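Local coordinates for protein tartrate dehydrogenase/decarboxylase (Pseudomonas putida, PDB 3FLK) that oxidises tartrate with NAD and a divalent metal ion, converts meso-tartrate to D-glycerate and oxidatively decarboxylates D-malate to pyruvate, at residues E23-L28 and A72-A77; P282-A287 and P298-W303; T188-S193 and D225-R230. The protein carries 1 engineered substitution. One frame throughout, in Å; residues are numbered along the deposited sequence.

Contact 1 (E23-L28 and A72-A77); sequences EGIRVL and AIYFGA. With NAI (1,4-dihydronicotinamide adenine dinucleotide), chain F.
Gly24 meets Tyr74 where helix 17-35 lies against the large mixed sheet of the isocitrate/isopropylmalate dehydrogenase fold. The helix belongs to the beta-alpha-beta crossover that joins strands 6-13 and 39-43, and strand 72-77 runs next to 6-13 on its other side. Axes of the two segments stay 10.7 Å apart at an angle of 142°, a gap bridged almost wholly by the Tyr74 ring. At Gly24 the bare CA sits 3.3 Å from Tyr74 OH; a CB built there would come within 2.2 Å of that oxygen, so the lack of a side chain lets the phenol reach the helix backbone. The hydroxyl is hydrogen-bonded to the main-chain O of Met301, on the neighbouring helix 299-313. Next, Ile25 brings its backbone N to the ring edge, near the ring plane, while its CG1 lies 4.2 Å from Tyr74 CE2. Arg26 NH1 forms a salt bridge with Glu23 OE2 at 3.3 Å. At the end of the strand, the edge of the Phe75 ring and Ala77 meet the nicotinamide carboxamide of the NADH, Ala77 CA lying 3.5 Å from O7N. Leu28 closes the helical segment, its side chain coming from the direction opposite to that of Tyr74. With CG of the tyrosine anti to its backbone N (chi1 -160°), the ring extends out from the strand to meet this leucine in an off-centre CH-pi contact: Leu28 CD1 stands 4.0 Å from the Tyr74 ring centroid, 30° off the normal, and 3.6 Å from CE2.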
loop_
_atom_site.group_PDB
_atom_site.type_symbol
_atom_site.label_atom_id
_atom_site.label_comp_id
_atom_site.label_asym_id
_atom_site.label_seq_id
_atom_site.Cartn_x
_atom_site.Cartn_y
_atom_site.Cartn_z
ATOM N N GLU A 23 24.873 -18.125 -1.631
ATOM C CA GLU A 23 24.813 -18.187 -0.170
ATOM C C GLU A 23 23.675 -19.086 0.313
ATOM O O GLU A 23 23.825 -19.814 1.294
ATOM C CB GLU A 23 24.713 -16.786 0.452
ATOM C CG GLU A 23 25.883 -15.847 0.109
ATOM C CD GLU A 23 27.252 -16.501 0.265
ATOM O OE1 GLU A 23 28.108 -16.302 -0.625
ATOM O OE2 GLU A 23 27.476 -17.217 1.264
ATOM N N GLY A 24 22.540 -19.029 -0.383
ATOM C CA GLY A 24 21.425 -19.938 -0.121
ATOM C C GLY A 24 21.822 -21.391 -0.326
ATOM O O GLY A 24 21.561 -22.239 0.528
ATOM N N ILE A 25 22.468 -21.669 -1.457
ATOM C CA ILE A 25 22.955 -23.014 -1.775
ATOM C C ILE A 25 23.990 -23.493 -0.745
ATOM O O ILE A 25 23.950 -24.645 -0.309
ATOM C CB ILE A 25 23.509 -23.091 -3.223
ATOM C CG1 ILE A 25 22.368 -22.899 -4.232
ATOM C CG2 ILE A 25 24.228 -24.427 -3.472
ATOM C CD1 ILE A 25 22.820 -22.534 -5.638
ATOM N N ARG A 26 24.889 -22.594 -0.345
ATOM C CA ARG A 26 25.899 -22.880 0.678
ATOM C C ARG A 26 25.263 -23.424 1.960
ATOM O O ARG A 26 25.663 -24.480 2.456
ATOM C CB ARG A 26 26.708 -21.615 0.978
ATOM C CG ARG A 26 27.883 -21.793 1.931
ATOM C CD ARG A 26 28.499 -20.437 2.232
ATOM N NE ARG A 26 29.879 -20.534 2.704
ATOM C CZ ARG A 26 30.745 -19.526 2.684
ATOM N NH1 ARG A 26 30.382 -18.338 2.210
ATOM N NH2 ARG A 26 31.979 -19.706 3.137
ATOM N N VAL A 27 24.271 -22.704 2.483
ATOM C CA VAL A 27 23.591 -23.090 3.722
ATOM C C VAL A 27 22.765 -24.371 3.546
ATOM O O VAL A 27 22.706 -25.207 4.456
ATOM C CB VAL A 27 22.706 -21.941 4.278
ATOM C CG1 VAL A 27 22.022 -22.357 5.581
ATOM C CG2 VAL A 27 23.535 -20.679 4.497
ATOM N N LEU A 28 22.134 -24.517 2.380
ATOM C CA LEU A 28 21.372 -25.729 2.056
ATOM C C LEU A 28 22.264 -26.968 1.999
ATOM O O LEU A 28 21.877 -28.038 2.474
ATOM C CB LEU A 28 20.616 -25.571 0.733
ATOM C CG LEU A 28 19.368 -24.683 0.694
ATOM C CD1 LEU A 28 18.926 -24.477 -0.743
ATOM C CD2 LEU A 28 18.236 -25.275 1.513
ATOM N N ALA A 72 11.729 -28.719 -7.433
ATOM C CA ALA A 72 11.403 -27.330 -7.099
ATOM C C ALA A 72 12.361 -26.332 -7.745
ATOM O O ALA A 72 13.441 -26.703 -8.213
ATOM C CB ALA A 72 11.350 -27.132 -5.581
ATOM N N ILE A 73 11.945 -25.068 -7.772
ATOM C CA ILE A 73 12.743 -23.992 -8.358
ATOM C C ILE A 73 13.232 -23.049 -7.258
ATOM O O ILE A 73 12.439 -22.541 -6.459
ATOM C CB ILE A 73 11.952 -23.195 -9.430
ATOM C CG1 ILE A 73 11.363 -24.139 -10.488
ATOM C CG2 ILE A 73 12.842 -22.136 -10.085
ATOM C CD1 ILE A 73 10.273 -23.513 -11.346
ATOM N N TYR A 74 14.544 -22.835 -7.228
ATOM C CA TYR A 74 15.184 -21.935 -6.275
ATOM C C TYR A 74 15.623 -20.708 -7.069
ATOM O O TYR A 74 16.557 -20.779 -7.869
ATOM C CB TYR A 74 16.368 -22.653 -5.613
ATOM C CG TYR A 74 16.859 -22.078 -4.296
ATOM C CD1 TYR A 74 15.970 -21.620 -3.322
ATOM C CD2 TYR A 74 18.226 -22.036 -4.008
ATOM C CE1 TYR A 74 16.431 -21.111 -2.111
ATOM C CE2 TYR A 74 18.694 -21.524 -2.802
ATOM C CZ TYR A 74 17.793 -21.067 -1.858
ATOM O OH TYR A 74 18.257 -20.564 -0.663
ATOM N N PHE A 75 14.923 -19.596 -6.856
ATOM C CA PHE A 75 14.994 -18.431 -7.744
ATOM C C PHE A 75 15.526 -17.188 -7.033
ATOM O O PHE A 75 15.129 -16.890 -5.910
ATOM C CB PHE A 75 13.604 -18.157 -8.346
ATOM C CG PHE A 75 13.559 -16.993 -9.305
ATOM C CD1 PHE A 75 14.025 -17.126 -10.612
ATOM C CD2 PHE A 75 13.023 -15.772 -8.908
ATOM C CE1 PHE A 75 13.978 -16.050 -11.501
ATOM C CE2 PHE A 75 12.966 -14.690 -9.789
ATOM C CZ PHE A 75 13.444 -14.830 -11.088
ATOM N N GLY A 76 16.422 -16.466 -7.702
ATOM C CA GLY A 76 17.005 -15.249 -7.149
ATOM C C GLY A 76 16.096 -14.053 -7.341
ATOM O O GLY A 76 15.259 -13.759 -6.487
ATOM N N ALA A 77 16.261 -13.367 -8.470
ATOM C CA ALA A 77 15.463 -12.191 -8.802
ATOM C C ALA A 77 15.613 -11.848 -10.276
ATOM O O ALA A 77 16.609 -12.203 -10.903
ATOM C CB ALA A 77 15.871 -11.003 -7.943
HETATM P PA NAI F . 14.216 -4.193 -4.987
HETATM O O1A NAI F . 13.632 -5.139 -4.007
HETATM O O2A NAI F . 15.152 -4.858 -5.912
HETATM O O5B NAI F . 14.992 -3.036 -4.200
HETATM C C5B NAI F . 14.334 -2.094 -3.383
HETATM C C4B NAI F . 15.309 -1.508 -2.368
HETATM O O4B NAI F . 15.598 -2.470 -1.371
HETATM C C3B NAI F . 16.632 -1.106 -3.006
HETATM O O3B NAI F . 17.050 0.110 -2.434
HETATM C C2B NAI F . 17.573 -2.234 -2.632
HETATM O O2B NAI F . 18.901 -1.791 -2.469
HETATM C C1B NAI F . 16.983 -2.776 -1.341
HETATM N N9A NAI F . 17.191 -4.229 -1.227
HETATM C C8A NAI F . 16.522 -5.216 -1.906
HETATM N N7A NAI F . 17.014 -6.410 -1.509
HETATM C C5A NAI F . 17.979 -6.205 -0.593
HETATM C C6A NAI F . 18.795 -7.074 0.125
HETATM N N6A NAI F . 18.684 -8.390 -0.034
HETATM N N1A NAI F . 19.715 -6.555 1.014
HETATM C C2A NAI F . 19.829 -5.192 1.191
HETATM N N3A NAI F . 19.008 -4.340 0.476
HETATM C C4A NAI F . 18.104 -4.836 -0.404
HETATM O O3 NAI F . 12.973 -3.491 -5.751
HETATM P PN NAI F . 13.013 -2.300 -6.839
HETATM O O1N NAI F . 14.192 -1.431 -6.636
HETATM O O2N NAI F . 11.675 -1.667 -6.794
HETATM O O5D NAI F . 13.148 -3.078 -8.233
HETATM C C5D NAI F . 14.401 -3.419 -8.789
HETATM C C4D NAI F . 14.216 -4.455 -9.898
HETATM O O4D NAI F . 13.826 -5.696 -9.340
HETATM C C3D NAI F . 13.137 -4.082 -10.906
HETATM O O3D NAI F . 13.596 -4.473 -12.177
HETATM C C2D NAI F . 11.941 -4.929 -10.507
HETATM O O2D NAI F . 11.113 -5.240 -11.602
HETATM C C1D NAI F . 12.628 -6.164 -9.942
HETATM N N1N NAI F . 11.848 -6.937 -8.955
HETATM C C2N NAI F . 11.773 -8.289 -9.141
HETATM C C3N NAI F . 11.079 -9.091 -8.243
HETATM C C7N NAI F . 11.241 -10.583 -8.321
HETATM O O7N NAI F . 12.159 -11.136 -9.239
HETATM N N7N NAI F . 10.511 -11.360 -7.523
HETATM C C4N NAI F . 10.460 -8.497 -7.142
HETATM C C5N NAI F . 10.544 -7.118 -6.953
HETATM C C6N NAI F . 11.249 -6.340 -7.872
#

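Contact 2 (P282-A287 and P298-W303). With NAI (1,4-dihydronicotinamide adenine dinucleotide), chain F; SO4 (sulfate ion), chain J.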
loop_
_atom_site.group_PDB
_atom_site.type_symbol
_atom_site.label_atom_id
_atom_site.label_comp_id
_atom_site.label_asym_id
_atom_site.label_seq_id
_atom_site.Cartn_x
_atom_site.Cartn_y
_atom_site.Cartn_z
ATOM N N PRO A 282 13.387 -14.915 -2.579
ATOM C CA PRO A 282 13.158 -13.779 -1.694
ATOM C C PRO A 282 12.015 -12.887 -2.179
ATOM O O PRO A 282 11.669 -12.905 -3.365
ATOM C CB PRO A 282 14.482 -13.013 -1.749
ATOM C CG PRO A 282 15.161 -13.466 -2.979
ATOM C CD PRO A 282 14.702 -14.856 -3.245
ATOM N N VAL A 283 11.430 -12.125 -1.259
ATOM C CA VAL A 283 10.463 -11.093 -1.621
ATOM C C VAL A 283 11.137 -10.007 -2.477
ATOM O O VAL A 283 10.559 -9.536 -3.460
ATOM C CB VAL A 283 9.788 -10.464 -0.371
ATOM C CG1 VAL A 283 8.926 -9.265 -0.759
ATOM C CG2 VAL A 283 8.941 -11.500 0.362
ATOM N N HIS A 284 12.367 -9.643 -2.113
ATOM C CA HIS A 284 13.091 -8.543 -2.772
ATOM C C HIS A 284 13.404 -8.783 -4.253
ATOM O O HIS A 284 13.399 -9.917 -4.726
ATOM C CB HIS A 284 14.371 -8.187 -1.998
ATOM C CG HIS A 284 15.433 -9.247 -2.040
ATOM N ND1 HIS A 284 16.100 -9.594 -3.196
ATOM C CD2 HIS A 284 15.973 -10.005 -1.056
ATOM C CE1 HIS A 284 16.985 -10.536 -2.928
ATOM N NE2 HIS A 284 16.930 -10.801 -1.634
ATOM N N GLY A 285 13.682 -7.701 -4.973
ATOM C CA GLY A 285 14.034 -7.783 -6.388
ATOM C C GLY A 285 15.526 -7.880 -6.637
ATOM O O GLY A 285 16.282 -8.349 -5.783
ATOM N N SER A 286 15.945 -7.428 -7.818
ATOM C CA SER A 286 17.341 -7.537 -8.255
ATOM C C SER A 286 18.265 -6.451 -7.689
ATOM O O SER A 286 19.484 -6.530 -7.857
ATOM C CB SER A 286 17.413 -7.557 -9.783
ATOM O OG SER A 286 16.850 -6.378 -10.330
ATOM N N ALA A 287 17.680 -5.452 -7.025
ATOM C CA ALA A 287 18.418 -4.351 -6.386
ATOM C C ALA A 287 19.639 -3.838 -7.183
ATOM O O ALA A 287 20.779 -3.970 -6.727
ATOM C CB ALA A 287 18.822 -4.740 -4.961
ATOM N N PRO A 298 21.679 -11.796 2.418
ATOM C CA PRO A 298 21.330 -13.109 1.881
ATOM C C PRO A 298 20.296 -13.886 2.704
ATOM O O PRO A 298 19.923 -14.997 2.311
ATOM C CB PRO A 298 22.666 -13.851 1.914
ATOM C CG PRO A 298 23.364 -13.281 3.117
ATOM C CD PRO A 298 22.868 -11.865 3.294
ATOM N N ILE A 299 19.841 -13.326 3.824
ATOM C CA ILE A 299 18.939 -14.062 4.722
ATOM C C ILE A 299 17.609 -14.433 4.051
ATOM O O ILE A 299 17.109 -15.545 4.240
ATOM C CB ILE A 299 18.720 -13.340 6.086
ATOM C CG1 ILE A 299 20.028 -13.328 6.894
ATOM C CG2 ILE A 299 17.606 -14.022 6.891
ATOM C CD1 ILE A 299 19.986 -12.494 8.168
ATOM N N ALA A 300 17.058 -13.517 3.257
ATOM C CA ALA A 300 15.816 -13.775 2.520
ATOM C C ALA A 300 15.944 -15.003 1.622
ATOM O O ALA A 300 15.069 -15.872 1.619
ATOM C CB ALA A 300 15.408 -12.553 1.706
HETATM N N MSE A 301 17.046 -15.068 0.878
HETATM C CA MSE A 301 17.366 -16.206 0.021
HETATM C C MSE A 301 17.496 -17.499 0.832
HETATM O O MSE A 301 16.946 -18.531 0.449
HETATM C CB MSE A 301 18.663 -15.935 -0.748
HETATM C CG MSE A 301 18.990 -16.945 -1.839
HETATM SE SE MSE A 301 17.933 -16.655 -3.455
HETATM C CE MSE A 301 16.574 -18.016 -3.201
ATOM N N ILE A 302 18.216 -17.424 1.950
ATOM C CA ILE A 302 18.482 -18.589 2.803
ATOM C C ILE A 302 17.199 -19.116 3.458
ATOM O O ILE A 302 16.928 -20.317 3.427
ATOM C CB ILE A 302 19.576 -18.277 3.862
ATOM C CG1 ILE A 302 20.931 -18.073 3.169
ATOM C CG2 ILE A 302 19.682 -19.403 4.893
ATOM C CD1 ILE A 302 21.921 -17.215 3.949
ATOM N N TRP A 303 16.416 -18.210 4.037
ATOM C CA TRP A 303 15.127 -18.549 4.642
ATOM C C TRP A 303 14.189 -19.184 3.604
ATOM O O TRP A 303 13.514 -20.168 3.902
ATOM C CB TRP A 303 14.502 -17.298 5.269
ATOM C CG TRP A 303 13.302 -17.521 6.171
ATOM C CD1 TRP A 303 12.560 -18.665 6.314
ATOM C CD2 TRP A 303 12.689 -16.543 7.019
ATOM N NE1 TRP A 303 11.539 -18.463 7.212
ATOM C CE2 TRP A 303 11.592 -17.168 7.656
ATOM C CE3 TRP A 303 12.960 -15.199 7.306
ATOM C CZ2 TRP A 303 10.766 -16.491 8.562
ATOM C CZ3 TRP A 303 12.140 -14.527 8.206
ATOM C CH2 TRP A 303 11.056 -15.176 8.823
HETATM P PA NAI F . 14.216 -4.193 -4.987
HETATM O O1A NAI F . 13.632 -5.139 -4.007
HETATM O O2A NAI F . 15.152 -4.858 -5.912
HETATM O O5B NAI F . 14.992 -3.036 -4.200
HETATM C C5B NAI F . 14.334 -2.094 -3.383
HETATM C C4B NAI F . 15.309 -1.508 -2.368
HETATM O O4B NAI F . 15.598 -2.470 -1.371
HETATM C C3B NAI F . 16.632 -1.106 -3.006
HETATM O O3B NAI F . 17.050 0.110 -2.434
HETATM C C2B NAI F . 17.573 -2.234 -2.632
HETATM O O2B NAI F . 18.901 -1.791 -2.469
HETATM C C1B NAI F . 16.983 -2.776 -1.341
HETATM N N9A NAI F . 17.191 -4.229 -1.227
HETATM C C8A NAI F . 16.522 -5.216 -1.906
HETATM N N7A NAI F . 17.014 -6.410 -1.509
HETATM C C5A NAI F . 17.979 -6.205 -0.593
HETATM C C6A NAI F . 18.795 -7.074 0.125
HETATM N N6A NAI F . 18.684 -8.390 -0.034
HETATM N N1A NAI F . 19.715 -6.555 1.014
HETATM C C2A NAI F . 19.829 -5.192 1.191
HETATM N N3A NAI F . 19.008 -4.340 0.476
HETATM C C4A NAI F . 18.104 -4.836 -0.404
HETATM O O3 NAI F . 12.973 -3.491 -5.751
HETATM P PN NAI F . 13.013 -2.300 -6.839
HETATM O O1N NAI F . 14.192 -1.431 -6.636
HETATM O O2N NAI F . 11.675 -1.667 -6.794
HETATM O O5D NAI F . 13.148 -3.078 -8.233
HETATM C C5D NAI F . 14.401 -3.419 -8.789
HETATM C C4D NAI F . 14.216 -4.455 -9.898
HETATM O O4D NAI F . 13.826 -5.696 -9.340
HETATM C C3D NAI F . 13.137 -4.082 -10.906
HETATM O O3D NAI F . 13.596 -4.473 -12.177
HETATM C C2D NAI F . 11.941 -4.929 -10.507
HETATM O O2D NAI F . 11.113 -5.240 -11.602
HETATM C C1D NAI F . 12.628 -6.164 -9.942
HETATM N N1N NAI F . 11.848 -6.937 -8.955
HETATM C C2N NAI F . 11.773 -8.289 -9.141
HETATM C C3N NAI F . 11.079 -9.091 -8.243
HETATM C C7N NAI F . 11.241 -10.583 -8.321
HETATM O O7N NAI F . 12.159 -11.136 -9.239
HETATM N N7N NAI F . 10.511 -11.360 -7.523
HETATM C C4N NAI F . 10.460 -8.497 -7.142
HETATM C C5N NAI F . 10.544 -7.118 -6.953
HETATM C C6N NAI F . 11.249 -6.340 -7.872
HETATM S S SO4 J . 9.088 -20.379 9.343
HETATM O O1 SO4 J . 8.175 -19.311 8.943
HETATM O O2 SO4 J . 8.334 -21.613 9.548
HETATM O O3 SO4 J . 10.088 -20.596 8.303
HETATM O O4 SO4 J . 9.746 -20.004 10.593
HETATM O O HOH W 1 18.405 -12.546 0.062
#
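Pro282 and His284 pack on Ala300 and Met301 in a buried, mainly apolar contact that joins the end of strand 278-282 and the coenzyme-binding loop after it to the first turn of helix 299-313. Pro282 CB rests 3.6 Å from Ala300 CB. Its CD touches Met301, a selenomethionine here, whose chain bends at chi2 and chi3 to bring CE within 3.7 Å of Pro282 CD. The same Ala300 CB meets His284 CD2 obliquely at 3.8 Å. The imidazole is sandwiched: Pro282 CB lies over one face and the adenine amino nitrogen N6A of the NADH over the other, both toward the rim. Rotation of the ring is fixed by two in-plane partners. His284 ND1 donates to Gly285 O at 2.9 Å, nearly straight at 160° and on a carbonyl lone pair, while a water 2.8 Å from His284 NE2 accepts the backbone N-H of Met301. A leucine in place of His284 would lose both polar links, and is likely to leave Gly285 O without its side-chain donor and the adenine without a flat neighbour. Gly285 N reaches NADH O1A at 2.7 Å and Ala287 N reaches O2A at 2.8 Å, gripping the adenosine-side phosphate, while Ser286 N binds the nicotinamide-ribose oxygen O4D. This His-Gly-Ser-Ala loop is characteristic of the dinucleotide site in the isocitrate/isopropylmalate dehydrogenases, which bind NAD or NADP without a Rossmann fold.

Contact 3 (T188-S193 and D225-R230); sequences TSATKS and DILCAR. With MG (magnesium ion), chain I; NAI (1,4-dihydronicotinamide adenine dinucleotide), chain N; OXL (oxalate ion), chain O.
Lys192 NZ, reaching across toward Asp225, is gripped by several oxygens: oxalate O4 at 3.2 Å from NZ, a water at 2.9 Å, Asn194 OD1, and Asp249 of the second subunit in a salt bridge. This is the intersubunit active site of the isocitrate/isopropylmalate dehydrogenase fold, where the end of strand 186-191 meets the start of helix 224-233. Asp225 OD2 binds the magnesium ion at 2.0 Å; oxalate chelates the metal through O1 and O4, two waters add to its shell, and Asp249 of the second subunit completes it. The lysine and aspartate cross at about a right angle, with Lys192 CE 3.7 Å from Asp225 OD1. With chi1 at 60°, the Asp225 carboxylate folds back over its own backbone, and OD1 takes the N-H of Ile226 at 2.7 Å from above the carboxylate plane. On the cofactor side, Ile226 CG1 packs on the adenosine-ribose carbon C5B of the NADH, and Arg230 NH2 makes a weak hydrogen bond (2.8 Å) to O3B of the same ribose. Further along both segments, Leu227 points from the helix toward the strand: CD1 lies 4.1 Å from Thr188 CG2, and CD2 lies 3.6 Å from Ala190 CB.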
loop_
_atom_site.group_PDB
_atom_site.type_symbol
_atom_site.label_atom_id
_atom_site.label_comp_id
_atom_site.label_asym_id
_atom_site.label_seq_id
_atom_site.Cartn_x
_atom_site.Cartn_y
_atom_site.Cartn_z
ATOM N N THR A 188 -7.205 -11.906 8.546
ATOM C CA THR A 188 -7.531 -10.562 8.076
ATOM C C THR A 188 -7.548 -10.568 6.552
ATOM O O THR A 188 -6.594 -11.014 5.915
ATOM C CB THR A 188 -6.525 -9.503 8.592
ATOM O OG1 THR A 188 -6.519 -9.509 10.022
ATOM C CG2 THR A 188 -6.899 -8.102 8.105
ATOM N N SER A 189 -8.651 -10.095 5.979
ATOM C CA SER A 189 -8.793 -10.000 4.535
ATOM C C SER A 189 -8.536 -8.567 4.080
ATOM O O SER A 189 -9.187 -7.636 4.555
ATOM C CB SER A 189 -10.198 -10.446 4.113
ATOM O OG SER A 189 -10.304 -10.502 2.699
ATOM N N ALA A 190 -7.577 -8.394 3.172
ATOM C CA ALA A 190 -7.324 -7.088 2.569
ATOM C C ALA A 190 -8.377 -6.807 1.503
ATOM O O ALA A 190 -8.612 -7.633 0.620
ATOM C CB ALA A 190 -5.922 -7.025 1.968
ATOM N N THR A 191 -9.006 -5.640 1.591
ATOM C CA THR A 191 -10.044 -5.261 0.636
ATOM C C THR A 191 -9.977 -3.779 0.232
ATOM O O THR A 191 -9.164 -3.022 0.756
ATOM C CB THR A 191 -11.467 -5.651 1.161
ATOM O OG1 THR A 191 -12.432 -5.505 0.109
ATOM C CG2 THR A 191 -11.881 -4.801 2.351
ATOM N N LYS A 192 -10.812 -3.393 -0.729
ATOM C CA LYS A 192 -11.056 -1.984 -1.052
ATOM C C LYS A 192 -12.417 -1.880 -1.727
ATOM O O LYS A 192 -12.543 -1.401 -2.857
ATOM C CB LYS A 192 -9.942 -1.386 -1.928
ATOM C CG LYS A 192 -9.764 0.130 -1.755
ATOM C CD LYS A 192 -9.735 0.515 -0.273
ATOM C CE LYS A 192 -9.271 1.939 -0.035
ATOM N NZ LYS A 192 -10.324 2.957 -0.309
ATOM N N SER A 193 -13.432 -2.349 -1.004
ATOM C CA SER A 193 -14.783 -2.508 -1.534
ATOM C C SER A 193 -15.594 -1.216 -1.580
ATOM O O SER A 193 -16.795 -1.249 -1.850
ATOM C CB SER A 193 -15.532 -3.601 -0.764
ATOM O OG SER A 193 -15.263 -3.530 0.628
ATOM N N ASP A 225 -5.986 0.845 2.590
ATOM C CA ASP A 225 -5.363 2.060 3.116
ATOM C C ASP A 225 -5.180 2.016 4.637
ATOM O O ASP A 225 -4.073 2.240 5.132
ATOM C CB ASP A 225 -6.077 3.338 2.639
ATOM C CG ASP A 225 -7.544 3.411 3.058
ATOM O OD1 ASP A 225 -8.127 2.397 3.496
ATOM O OD2 ASP A 225 -8.120 4.512 2.937
ATOM N N ILE A 226 -6.243 1.686 5.368
ATOM C CA ILE A 226 -6.160 1.607 6.826
ATOM C C ILE A 226 -5.406 0.357 7.305
ATOM O O ILE A 226 -4.801 0.370 8.376
ATOM C CB ILE A 226 -7.556 1.745 7.517
ATOM C CG1 ILE A 226 -7.396 2.042 9.015
ATOM C CG2 ILE A 226 -8.425 0.505 7.284
ATOM C CD1 ILE A 226 -6.715 3.380 9.336
ATOM N N LEU A 227 -5.431 -0.705 6.503
ATOM C CA LEU A 227 -4.658 -1.905 6.803
ATOM C C LEU A 227 -3.159 -1.588 6.831
ATOM O O LEU A 227 -2.463 -1.964 7.771
ATOM C CB LEU A 227 -4.965 -3.016 5.795
ATOM C CG LEU A 227 -4.281 -4.383 5.927
ATOM C CD1 LEU A 227 -4.384 -4.946 7.330
ATOM C CD2 LEU A 227 -4.890 -5.353 4.942
ATOM N N CYS A 228 -2.679 -0.884 5.806
ATOM C CA CYS A 228 -1.293 -0.413 5.773
ATOM C C CYS A 228 -0.945 0.439 6.995
ATOM O O CYS A 228 0.121 0.272 7.589
ATOM C CB CYS A 228 -1.015 0.357 4.479
ATOM S SG CYS A 228 -0.931 -0.713 3.030
ATOM N N ALA A 229 -1.856 1.341 7.365
ATOM C CA ALA A 229 -1.708 2.171 8.559
ATOM C C ALA A 229 -1.574 1.331 9.836
ATOM O O ALA A 229 -0.758 1.641 10.705
ATOM C CB ALA A 229 -2.882 3.143 8.679
ATOM N N ARG A 230 -2.364 0.263 9.924
ATOM C CA ARG A 230 -2.360 -0.624 11.090
ATOM C C ARG A 230 -1.122 -1.518 11.184
ATOM O O ARG A 230 -0.735 -1.923 12.281
ATOM C CB ARG A 230 -3.643 -1.463 11.139
ATOM C CG ARG A 230 -4.872 -0.660 11.550
ATOM C CD ARG A 230 -6.064 -1.554 11.863
ATOM N NE ARG A 230 -7.196 -0.772 12.364
ATOM C CZ ARG A 230 -8.353 -0.618 11.726
ATOM N NH1 ARG A 230 -8.564 -1.205 10.553
ATOM N NH2 ARG A 230 -9.309 0.119 12.271
HETATM MG MG MG I . -8.315 6.403 2.185
HETATM P PA NAI N . -11.865 5.022 8.803
HETATM O O1A NAI N . -10.963 6.114 8.371
HETATM O O2A NAI N . -13.250 5.513 8.974
HETATM O O5B NAI N . -11.351 4.403 10.194
HETATM C C5B NAI N . -10.188 3.613 10.284
HETATM C C4B NAI N . -9.672 3.574 11.721
HETATM O O4B NAI N . -9.138 4.831 12.096
HETATM C C3B NAI N . -10.775 3.245 12.715
HETATM O O3B NAI N . -10.257 2.355 13.675
HETATM C C2B NAI N . -11.124 4.580 13.343
HETATM O O2B NAI N . -11.531 4.464 14.688
HETATM C C1B NAI N . -9.845 5.390 13.190
HETATM N N9A NAI N . -10.159 6.803 12.926
HETATM C C8A NAI N . -10.636 7.337 11.755
HETATM N N7A NAI N . -10.789 8.669 11.921
HETATM C C5A NAI N . -10.415 8.993 13.173
HETATM C C6A NAI N . -10.376 10.205 13.852
HETATM N N6A NAI N . -10.699 11.337 13.231
HETATM N N1A NAI N . -9.933 10.231 15.161
HETATM C C2A NAI N . -9.539 9.065 15.791
HETATM N N3A NAI N . -9.585 7.863 15.108
HETATM C C4A NAI N . -10.014 7.829 13.819
HETATM O O3 NAI N . -11.746 3.870 7.687
HETATM P PN NAI N . -12.542 2.473 7.644
HETATM O O1N NAI N . -12.815 2.009 9.023
HETATM O O2N NAI N . -11.780 1.610 6.717
HETATM O O5D NAI N . -13.917 2.867 6.908
HETATM C C5D NAI N . -15.103 3.149 7.620
HETATM C C4D NAI N . -16.146 3.720 6.663
HETATM O O4D NAI N . -15.723 4.976 6.160
HETATM C C3D NAI N . -16.380 2.826 5.456
HETATM O O3D NAI N . -17.764 2.798 5.193
HETATM C C2D NAI N . -15.642 3.523 4.327
HETATM O O2D NAI N . -16.233 3.262 3.077
HETATM C C1D NAI N . -15.744 4.984 4.741
HETATM N N1N NAI N . -14.668 5.870 4.246
HETATM C C2N NAI N . -15.023 7.086 3.726
HETATM C C3N NAI N . -14.053 7.972 3.261
HETATM C C7N NAI N . -14.449 9.376 2.904
HETATM O O7N NAI N . -15.703 9.859 3.327
HETATM N N7N NAI N . -13.611 10.140 2.200
HETATM C C4N NAI N . -12.707 7.612 3.335
HETATM C C5N NAI N . -12.350 6.372 3.871
HETATM C C6N NAI N . -13.342 5.507 4.330
HETATM C C1 OXL O . -10.151 7.854 0.209
HETATM C C2 OXL O . -10.792 6.542 0.354
HETATM O O1 OXL O . -9.236 8.164 1.010
HETATM O O2 OXL O . -11.788 6.252 -0.352
HETATM O O3 OXL O . -10.522 8.627 -0.702
HETATM O O4 OXL O . -10.315 5.736 1.188
HETATM O O HOH W 2 -11.185 3.400 2.381
HETATM O O HOH W 3 -9.020 7.169 3.937
HETATM O O HOH W 4 -6.419 7.301 2.422
#

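In the fold
All three contacts are buried, yet their chemistry differs. Contacts 1 and 2 adjoin, centres about 9 Å apart: both touch the same NADH, and they are joined by the bond from Tyr74 to Met301 O and by packing of Phe75 O on Pro282 and Met301. Contact 1 is plain helix-on-sheet packing round one aromatic ring, whereas contact 2 joins apolar packing to backbone N-H groups that hold one phosphate and a ribose oxygen. Contact 3 lies across the chain's centre from contact 1, centres about 32 Å apart, though 72-77 and 188-193 lie on the same large sheet. It is the charged one, meeting metal and oxalate at the subunit interface; no residue of the second subunit touches the segments of contacts 1 and 2.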